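Local coordinates for protein type ii site-specific deoxyribonuclease (PDB 6EKR) that probably cleaves double-stranded DNA at a specific recognition site, as a type II restriction endonuclease of the PD-(D/E)xK nuclease group, at residues A[81-91]-A[103-114]. The protein carries 2 engineered substitutions. Residues are numbered along the deposited sequence; the frame is centred on the assembly and turned at random.
Sequences FVSGFREFNES and DSRRANKIIYTS. With SO4 (sulfate ion), chain B.
Ile110 pushes its two branches into a hole framed by Phe81, Gly84, Phe85 and Phe88. CG1 lies beside its backbone N and CG2 anti to it (chi1 -72°), which divides the work: CD1 reaches CD1 of Phe81 at 3.7 Å and packs on the backbone of Gly84, while CG2 turns to the rings of Phe85 and Phe88, 3.5 Å from Phe85 CD1. CB of Ile110 stands over one face of Phe88, toward the rim, and the methyl of Ala107 touches CE1 of that ring at 3.6 Å. A CH-pi contact extends the seam, CG2 of Thr113 lying over a face of Phe81, 4.1 Å from the ring centroid. Ser114 OG meets both Phe81 and Phe85 at their edges, in plane, while giving its proton to Ile110 O within its own helix.

One turn before Ile110, Arg106 is a second knob, among Gly84, Glu87, Phe88 and Ser91. The Arg106 chain, extended through chi2 and bent at chi3 (53°), lays a guanidinium face against the backbone of Gly84 and Phe88. Arg106 NH1 forms a salt bridge to Glu87 OE2 at 3.1 Å. Charge thus closes the more exposed margin of an apolar seam.

A sulfate, probably from the crystallisation liquor, receives only a weak hydrogen bond from Arg86 NH2 at its O1. The axes of 81-91 and 103-114 approach to 10.0 Å, their N-to-C directions 123° apart. Two knobs of helix 101-125 thus fit holes on helix 78-91, a steeply crossed packing of consecutive helices in the helical part of the chain, where helix 22-39 packs on Phe81 and Phe85 and helix 286-298 on Phe88.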
loop_
_atom_site.group_PDB
_atom_site.type_symbol
_atom_site.label_atom_id
_atom_site.label_comp_id
_atom_site.label_asym_id
_atom_site.label_seq_id
_atom_site.Cartn_x
_atom_site.Cartn_y
_atom_site.Cartn_z
ATOM N N PHE A 81 29.314 -15.914 15.846
ATOM C CA PHE A 81 28.368 -15.999 14.752
ATOM C C PHE A 81 28.762 -17.066 13.746
ATOM O O PHE A 81 27.902 -17.761 13.205
ATOM C CB PHE A 81 28.267 -14.635 14.072
ATOM C CG PHE A 81 27.388 -14.624 12.866
ATOM C CD1 PHE A 81 26.033 -14.935 12.971
ATOM C CD2 PHE A 81 27.908 -14.294 11.625
ATOM C CE1 PHE A 81 25.210 -14.928 11.851
ATOM C CE2 PHE A 81 27.095 -14.282 10.502
ATOM C CZ PHE A 81 25.738 -14.605 10.615
ATOM N N VAL A 82 30.065 -17.200 13.511
ATOM C CA VAL A 82 30.574 -18.126 12.508
ATOM C C VAL A 82 30.353 -19.564 12.933
ATOM O O VAL A 82 29.853 -20.376 12.148
ATOM C CB VAL A 82 32.057 -17.852 12.158
ATOM C CG1 VAL A 82 32.634 -18.953 11.245
ATOM C CG2 VAL A 82 32.194 -16.486 11.495
ATOM N N SER A 83 30.707 -19.886 14.173
ATOM C CA SER A 83 30.482 -21.243 14.668
ATOM C C SER A 83 28.995 -21.489 14.945
ATOM O O SER A 83 28.522 -22.626 14.842
ATOM C CB SER A 83 31.362 -21.560 15.882
ATOM O OG SER A 83 31.203 -20.597 16.902
ATOM N N GLY A 84 28.271 -20.418 15.281
ATOM C CA GLY A 84 26.821 -20.466 15.419
ATOM C C GLY A 84 26.176 -20.880 14.110
ATOM O O GLY A 84 25.382 -21.830 14.070
ATOM N N PHE A 85 26.555 -20.180 13.039
ATOM C CA PHE A 85 26.025 -20.399 11.698
ATOM C C PHE A 85 26.200 -21.842 11.220
ATOM O O PHE A 85 25.279 -22.419 10.632
ATOM C CB PHE A 85 26.681 -19.428 10.709
ATOM C CG PHE A 85 25.808 -19.079 9.531
ATOM C CD1 PHE A 85 24.947 -17.986 9.586
ATOM C CD2 PHE A 85 25.847 -19.833 8.374
ATOM C CE1 PHE A 85 24.137 -17.662 8.511
ATOM C CE2 PHE A 85 25.038 -19.517 7.304
ATOM C CZ PHE A 85 24.179 -18.433 7.371
ATOM N N ARG A 86 27.372 -22.424 11.476
ATOM C CA ARG A 86 27.645 -23.809 11.057
ATOM C C ARG A 86 26.757 -24.839 11.752
ATOM O O ARG A 86 26.315 -25.806 11.134
ATOM C CB ARG A 86 29.132 -24.169 11.217
ATOM C CG ARG A 86 30.078 -23.381 10.284
ATOM C CD ARG A 86 29.648 -23.475 8.801
ATOM N NE ARG A 86 30.091 -22.321 8.001
ATOM C CZ ARG A 86 29.678 -22.043 6.760
ATOM N NH1 ARG A 86 28.792 -22.827 6.139
ATOM N NH2 ARG A 86 30.155 -20.969 6.134
ATOM N N GLU A 87 26.498 -24.623 13.036
ATOM C CA GLU A 87 25.682 -25.544 13.814
ATOM C C GLU A 87 24.222 -25.379 13.429
ATOM O O GLU A 87 23.505 -26.368 13.254
ATOM C CB GLU A 87 25.914 -25.326 15.308
ATOM C CG GLU A 87 27.361 -25.614 15.705
ATOM C CD GLU A 87 27.709 -25.204 17.122
ATOM O OE1 GLU A 87 28.494 -25.946 17.768
ATOM O OE2 GLU A 87 27.209 -24.148 17.579
ATOM N N PHE A 88 23.794 -24.125 13.273
ATOM C CA PHE A 88 22.489 -23.825 12.697
ATOM C C PHE A 88 22.306 -24.579 11.377
ATOM O O PHE A 88 21.274 -25.199 11.145
ATOM C CB PHE A 88 22.315 -22.309 12.515
ATOM C CG PHE A 88 21.228 -21.922 11.539
ATOM C CD1 PHE A 88 19.886 -22.138 11.842
ATOM C CD2 PHE A 88 21.553 -21.334 10.319
ATOM C CE1 PHE A 88 18.890 -21.785 10.944
ATOM C CE2 PHE A 88 20.565 -20.976 9.420
ATOM C CZ PHE A 88 19.228 -21.203 9.734
ATOM N N ASN A 89 23.334 -24.538 10.538
ATOM C CA ASN A 89 23.323 -25.223 9.250
ATOM C C ASN A 89 23.137 -26.737 9.366
ATOM O O ASN A 89 22.397 -27.330 8.579
ATOM C CB ASN A 89 24.606 -24.890 8.476
ATOM C CG ASN A 89 24.613 -25.447 7.060
ATOM O OD1 ASN A 89 23.572 -25.581 6.419
ATOM N ND2 ASN A 89 25.805 -25.757 6.560
ATOM N N GLU A 90 23.809 -27.351 10.340
ATOM C CA GLU A 90 23.726 -28.802 10.545
ATOM C C GLU A 90 22.442 -29.251 11.219
ATOM O O GLU A 90 21.986 -30.374 10.999
ATOM C CB GLU A 90 24.933 -29.327 11.318
ATOM C CG GLU A 90 26.053 -29.806 10.420
ATOM C CD GLU A 90 27.437 -29.433 10.931
ATOM O OE1 GLU A 90 27.549 -28.862 12.042
ATOM O OE2 GLU A 90 28.415 -29.710 10.203
ATOM N N SER A 91 21.861 -28.383 12.040
ATOM C CA SER A 91 20.611 -28.703 12.711
ATOM C C SER A 91 19.428 -28.744 11.735
ATOM O O SER A 91 18.478 -29.504 11.948
ATOM C CB SER A 91 20.353 -27.749 13.874
ATOM O OG SER A 91 20.494 -26.406 13.469
ATOM N N ASP A 103 17.323 -24.799 19.557
ATOM C CA ASP A 103 17.492 -24.833 18.114
ATOM C C ASP A 103 16.708 -23.694 17.470
ATOM O O ASP A 103 17.198 -23.026 16.562
ATOM C CB ASP A 103 17.066 -26.180 17.559
ATOM C CG ASP A 103 17.944 -27.305 18.052
ATOM O OD1 ASP A 103 19.117 -27.402 17.624
ATOM O OD2 ASP A 103 17.452 -28.102 18.874
ATOM N N SER A 104 15.503 -23.460 17.975
ATOM C CA SER A 104 14.660 -22.380 17.496
ATOM C C SER A 104 15.241 -21.010 17.826
ATOM O O SER A 104 15.284 -20.158 16.955
ATOM C CB SER A 104 13.235 -22.528 18.032
ATOM O OG SER A 104 12.446 -21.382 17.764
ATOM N N ARG A 105 15.698 -20.802 19.063
ATOM C CA ARG A 105 16.249 -19.496 19.482
ATOM C C ARG A 105 17.459 -19.067 18.666
ATOM O O ARG A 105 17.655 -17.882 18.409
ATOM C CB ARG A 105 16.668 -19.508 20.949
ATOM C CG ARG A 105 15.570 -19.245 21.956
ATOM C CD ARG A 105 16.118 -19.444 23.380
ATOM N NE ARG A 105 15.069 -19.601 24.394
ATOM C CZ ARG A 105 15.190 -20.361 25.482
ATOM N NH1 ARG A 105 16.307 -21.053 25.692
ATOM N NH2 ARG A 105 14.191 -20.439 26.353
ATOM N N ARG A 106 18.280 -20.033 18.282
ATOM C CA ARG A 106 19.511 -19.738 17.569
ATOM C C ARG A 106 19.263 -19.562 16.072
ATOM O O ARG A 106 19.908 -18.731 15.431
ATOM C CB ARG A 106 20.569 -20.808 17.835
ATOM C CG ARG A 106 21.929 -20.456 17.280
ATOM C CD ARG A 106 22.914 -21.589 17.479
ATOM N NE ARG A 106 22.425 -22.873 16.963
ATOM C CZ ARG A 106 23.035 -24.036 17.168
ATOM N NH1 ARG A 106 24.159 -24.084 17.878
ATOM N NH2 ARG A 106 22.519 -25.148 16.670
ATOM N N ALA A 107 18.329 -20.343 15.524
ATOM C CA ALA A 107 17.863 -20.138 14.151
ATOM C C ALA A 107 17.316 -18.717 14.031
ATOM O O ALA A 107 17.667 -17.972 13.102
ATOM C CB ALA A 107 16.809 -21.151 13.780
ATOM N N ASN A 108 16.496 -18.336 15.007
ATOM C CA ASN A 108 15.954 -16.997 15.066
ATOM C C ASN A 108 17.051 -15.951 15.131
ATOM O O ASN A 108 17.038 -14.998 14.362
ATOM C CB ASN A 108 15.023 -16.849 16.258
ATOM C CG ASN A 108 14.047 -15.718 16.084
ATOM O OD1 ASN A 108 13.240 -15.730 15.157
ATOM N ND2 ASN A 108 14.100 -14.738 16.979
ATOM N N LYS A 109 18.000 -16.145 16.038
ATOM C CA LYS A 109 19.078 -15.186 16.233
ATOM C C LYS A 109 19.998 -15.093 15.019
ATOM O O LYS A 109 20.509 -14.006 14.695
ATOM C CB LYS A 109 19.895 -15.532 17.481
ATOM C CG LYS A 109 19.311 -15.021 18.781
ATOM C CD LYS A 109 20.339 -15.066 19.906
ATOM C CE LYS A 109 19.687 -14.725 21.252
ATOM N NZ LYS A 109 20.634 -14.171 22.282
ATOM N N ILE A 110 20.214 -16.235 14.359
ATOM C CA ILE A 110 21.061 -16.291 13.162
ATOM C C ILE A 110 20.366 -15.539 12.021
ATOM O O ILE A 110 20.954 -14.628 11.432
ATOM C CB ILE A 110 21.433 -17.762 12.742
ATOM C CG1 ILE A 110 22.454 -18.406 13.700
ATOM C CG2 ILE A 110 21.956 -17.822 11.317
ATOM C CD1 ILE A 110 23.740 -17.642 13.925
ATOM N N ILE A 111 19.116 -15.899 11.728
ATOM C CA ILE A 111 18.387 -15.222 10.667
ATOM C C ILE A 111 18.387 -13.718 10.944
ATOM O O ILE A 111 18.727 -12.928 10.065
ATOM C CB ILE A 111 16.954 -15.765 10.513
ATOM C CG1 ILE A 111 16.987 -17.169 9.923
ATOM C CG2 ILE A 111 16.121 -14.866 9.613
ATOM C CD1 ILE A 111 15.780 -18.016 10.292
ATOM N N TYR A 112 18.039 -13.337 12.173
ATOM C CA TYR A 112 17.984 -11.929 12.572
ATOM C C TYR A 112 19.288 -11.219 12.247
ATOM O O TYR A 112 19.294 -10.198 11.562
ATOM C CB TYR A 112 17.675 -11.787 14.068
ATOM C CG TYR A 112 17.436 -10.360 14.525
ATOM C CD1 TYR A 112 16.237 -9.716 14.244
ATOM C CD2 TYR A 112 18.406 -9.660 15.236
ATOM C CE1 TYR A 112 16.006 -8.410 14.653
ATOM C CE2 TYR A 112 18.190 -8.343 15.651
ATOM C CZ TYR A 112 16.977 -7.729 15.353
ATOM O OH TYR A 112 16.722 -6.441 15.759
ATOM N N THR A 113 20.385 -11.777 12.740
ATOM C CA THR A 113 21.701 -11.206 12.564
ATOM C C THR A 113 22.064 -11.109 11.087
ATOM O O THR A 113 22.550 -10.070 10.644
ATOM C CB THR A 113 22.743 -12.034 13.352
ATOM O OG1 THR A 113 22.454 -11.924 14.747
ATOM C CG2 THR A 113 24.172 -11.561 13.099
ATOM N N SER A 114 21.818 -12.174 10.329
ATOM C CA SER A 114 22.192 -12.194 8.917
ATOM C C SER A 114 21.514 -11.060 8.146
ATOM O O SER A 114 22.191 -10.262 7.499
ATOM C CB SER A 114 21.853 -13.538 8.271
ATOM O OG SER A 114 22.677 -14.580 8.757
HETATM S S SO4 B . 29.137 -17.265 7.253
HETATM O O1 SO4 B . 30.031 -18.188 7.954
HETATM O O2 SO4 B . 29.227 -17.555 5.825
HETATM O O3 SO4 B . 29.540 -15.882 7.516
HETATM O O4 SO4 B . 27.754 -17.450 7.690
#